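Long-range contact in uroporphyrin-III C-methyltransferase (Pseudomonas denitrificans, PDB 1S4D), which methylates uroporphyrinogen III twice, at C-2 and C-7, using S-adenosyl-L-methionine to give precorrin-2 for cobalamin and siroheme synthesis: residues Trp18-Gly23 with Arg94-Lys99. Sequence-based numbering, arbitrary orientation.
Sequences WLVGAG and RVLRLK
Trp18-Gly21 and Leu96-Lys99 pair as neighbouring parallel strands near the middle of the five-stranded parallel sheet in this tetrapyrrole methylase. The axes of the two short strand segments approach to 4.7 Å and cross at -27°, the twist of a parallel sheet. Five backbone hydrogen bonds set the register, from Trp18 beside Leu96 to Gly21 beside Lys99, running between Trp18 N and Val95 O, Arg97 N and Trp18 O, Val20 N and Arg97 O, Lys99 N and Val20 O, and Ala22 N and Lys99 O; every N-H...O angle is 160° or more. The last bond measures 2.6 Å and carries the pairing past Gly21 into the turn toward Pro24, which binds S-adenosyl-L-homocysteine.

On one face Trp18, Val20, Leu96 and Leu98 form the relief. Val20 is the central bump: its CG1 lies anti to the backbone N (chi1 179°) and 4.3 Å from Leu98 CD2. Leu98 CD2 also meets Ala22 CB, at 3.5 Å, so one leucine branch packs against both the strand and the turn after it. Helix 32-40 packs over the Trp18, Val20 and Leu96 part of this face: Ala34 offers a shallow surface to Val20, Ala37 does so to Trp18 and Leu96, and Leu38 also meets Leu96.

The other face carries Leu19, Arg97 and Lys99, and Gly21 adds no bump there. The nearest side-chain approach of Leu19 is Leu19 CB to Lys99 CD, 4.4 Å, and helix 109-118 closes over the leucine. Both basic chains bend away from the strand of Leu19: Arg97 reaches Asp47 and Glu112 in salt bridges, whereas Lys99 NZ makes a salt bridge to Glu112 and a hydrogen bond to Gly107 O. Lys99 CG lies over the Arg97 guanidinium, 4.2 Å above its plane and offset toward the rim.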
loop_
_atom_site.group_PDB
_atom_site.type_symbol
_atom_site.label_atom_id
_atom_site.label_comp_id
_atom_site.label_asym_id
_atom_site.label_seq_id
_atom_site.Cartn_x
_atom_site.Cartn_y
_atom_site.Cartn_z
ATOM N N TRP B 18 4.978 18.444 -3.529
ATOM C CA TRP B 18 4.399 17.117 -3.605
ATOM C C TRP B 18 5.160 16.154 -2.669
ATOM O O TRP B 18 6.404 16.059 -2.718
ATOM C CB TRP B 18 4.426 16.611 -5.037
ATOM C CG TRP B 18 3.537 17.356 -5.976
ATOM C CD1 TRP B 18 3.000 18.608 -5.798
ATOM C CD2 TRP B 18 3.042 16.893 -7.233
ATOM N NE1 TRP B 18 2.214 18.952 -6.872
ATOM C CE2 TRP B 18 2.223 17.921 -7.771
ATOM C CE3 TRP B 18 3.196 15.705 -7.964
ATOM C CZ2 TRP B 18 1.572 17.802 -8.996
ATOM C CZ3 TRP B 18 2.559 15.595 -9.193
ATOM C CH2 TRP B 18 1.757 16.646 -9.694
ATOM N N LEU B 19 4.412 15.475 -1.801
ATOM C CA LEU B 19 4.924 14.333 -1.050
ATOM C C LEU B 19 4.632 13.093 -1.904
ATOM O O LEU B 19 3.477 12.730 -2.105
ATOM C CB LEU B 19 4.242 14.247 0.311
ATOM C CG LEU B 19 4.592 15.340 1.346
ATOM C CD1 LEU B 19 4.232 16.686 0.859
ATOM C CD2 LEU B 19 3.851 15.137 2.630
ATOM N N VAL B 20 5.689 12.476 -2.427
ATOM C CA VAL B 20 5.606 11.430 -3.439
ATOM C C VAL B 20 6.287 10.154 -2.938
ATOM O O VAL B 20 7.458 10.190 -2.459
ATOM C CB VAL B 20 6.331 11.868 -4.735
ATOM C CG1 VAL B 20 6.276 10.787 -5.776
ATOM C CG2 VAL B 20 5.745 13.156 -5.288
ATOM N N GLY B 21 5.556 9.036 -3.041
ATOM C CA GLY B 21 6.107 7.739 -2.708
ATOM C C GLY B 21 7.001 7.293 -3.849
ATOM O O GLY B 21 6.598 7.374 -5.007
ATOM N N ALA B 22 8.211 6.841 -3.537
ATOM C CA ALA B 22 9.098 6.233 -4.538
ATOM C C ALA B 22 8.850 4.738 -4.663
ATOM O O ALA B 22 9.431 4.075 -5.506
ATOM C CB ALA B 22 10.571 6.487 -4.173
ATOM N N GLY B 23 7.999 4.188 -3.802
ATOM C CA GLY B 23 7.899 2.739 -3.679
ATOM C C GLY B 23 9.141 2.192 -2.978
ATOM O O GLY B 23 10.008 2.967 -2.531
ATOM N N ARG B 94 9.437 24.360 -7.737
ATOM C CA ARG B 94 8.545 23.216 -7.777
ATOM C C ARG B 94 9.256 22.152 -6.932
ATOM O O ARG B 94 10.347 21.696 -7.292
ATOM C CB ARG B 94 8.350 22.722 -9.217
ATOM C CG ARG B 94 7.901 23.777 -10.262
ATOM C CD ARG B 94 8.224 23.349 -11.679
ATOM N NE ARG B 94 8.212 24.445 -12.641
ATOM C CZ ARG B 94 7.114 24.863 -13.294
ATOM N NH1 ARG B 94 5.936 24.273 -13.086
ATOM N NH2 ARG B 94 7.189 25.876 -14.152
ATOM N N VAL B 95 8.655 21.791 -5.799
ATOM C CA VAL B 95 9.320 20.965 -4.793
ATOM C C VAL B 95 8.735 19.559 -4.719
ATOM O O VAL B 95 7.514 19.383 -4.522
ATOM C CB VAL B 95 9.248 21.615 -3.375
ATOM C CG1 VAL B 95 10.116 20.867 -2.399
ATOM C CG2 VAL B 95 9.659 23.058 -3.421
ATOM N N LEU B 96 9.620 18.576 -4.871
ATOM C CA LEU B 96 9.291 17.158 -4.775
ATOM C C LEU B 96 9.950 16.591 -3.534
ATOM O O LEU B 96 11.201 16.606 -3.432
ATOM C CB LEU B 96 9.878 16.426 -5.990
ATOM C CG LEU B 96 9.133 15.286 -6.684
ATOM C CD1 LEU B 96 10.096 14.646 -7.572
ATOM C CD2 LEU B 96 8.632 14.269 -5.737
ATOM N N ARG B 97 9.145 16.116 -2.582
ATOM C CA ARG B 97 9.705 15.398 -1.417
ATOM C C ARG B 97 9.480 13.948 -1.760
ATOM O O ARG B 97 8.330 13.523 -1.820
ATOM C CB ARG B 97 9.029 15.801 -0.097
ATOM C CG ARG B 97 9.233 14.844 1.090
ATOM C CD ARG B 97 10.372 15.200 2.077
ATOM N NE ARG B 97 11.466 14.249 1.915
ATOM C CZ ARG B 97 11.917 13.389 2.831
ATOM N NH1 ARG B 97 11.429 13.342 4.069
ATOM N NH2 ARG B 97 12.901 12.575 2.497
ATOM N N LEU B 98 10.571 13.227 -2.058
ATOM C CA LEU B 98 10.503 11.848 -2.545
ATOM C C LEU B 98 10.645 10.905 -1.367
ATOM O O LEU B 98 11.714 10.798 -0.784
ATOM C CB LEU B 98 11.656 11.558 -3.500
ATOM C CG LEU B 98 11.556 10.812 -4.849
ATOM C CD1 LEU B 98 12.837 10.051 -5.200
ATOM C CD2 LEU B 98 10.379 9.894 -4.952
ATOM N N LYS B 99 9.597 10.205 -0.990
ATOM C CA LYS B 99 9.755 9.363 0.171
ATOM C C LYS B 99 9.745 7.908 -0.233
ATOM O O LYS B 99 9.077 7.525 -1.224
ATOM C CB LYS B 99 8.660 9.694 1.169
ATOM C CG LYS B 99 8.489 11.220 1.321
ATOM C CD LYS B 99 7.228 11.561 2.047
ATOM C CE LYS B 99 7.196 10.863 3.392
ATOM N NZ LYS B 99 8.249 11.432 4.247
#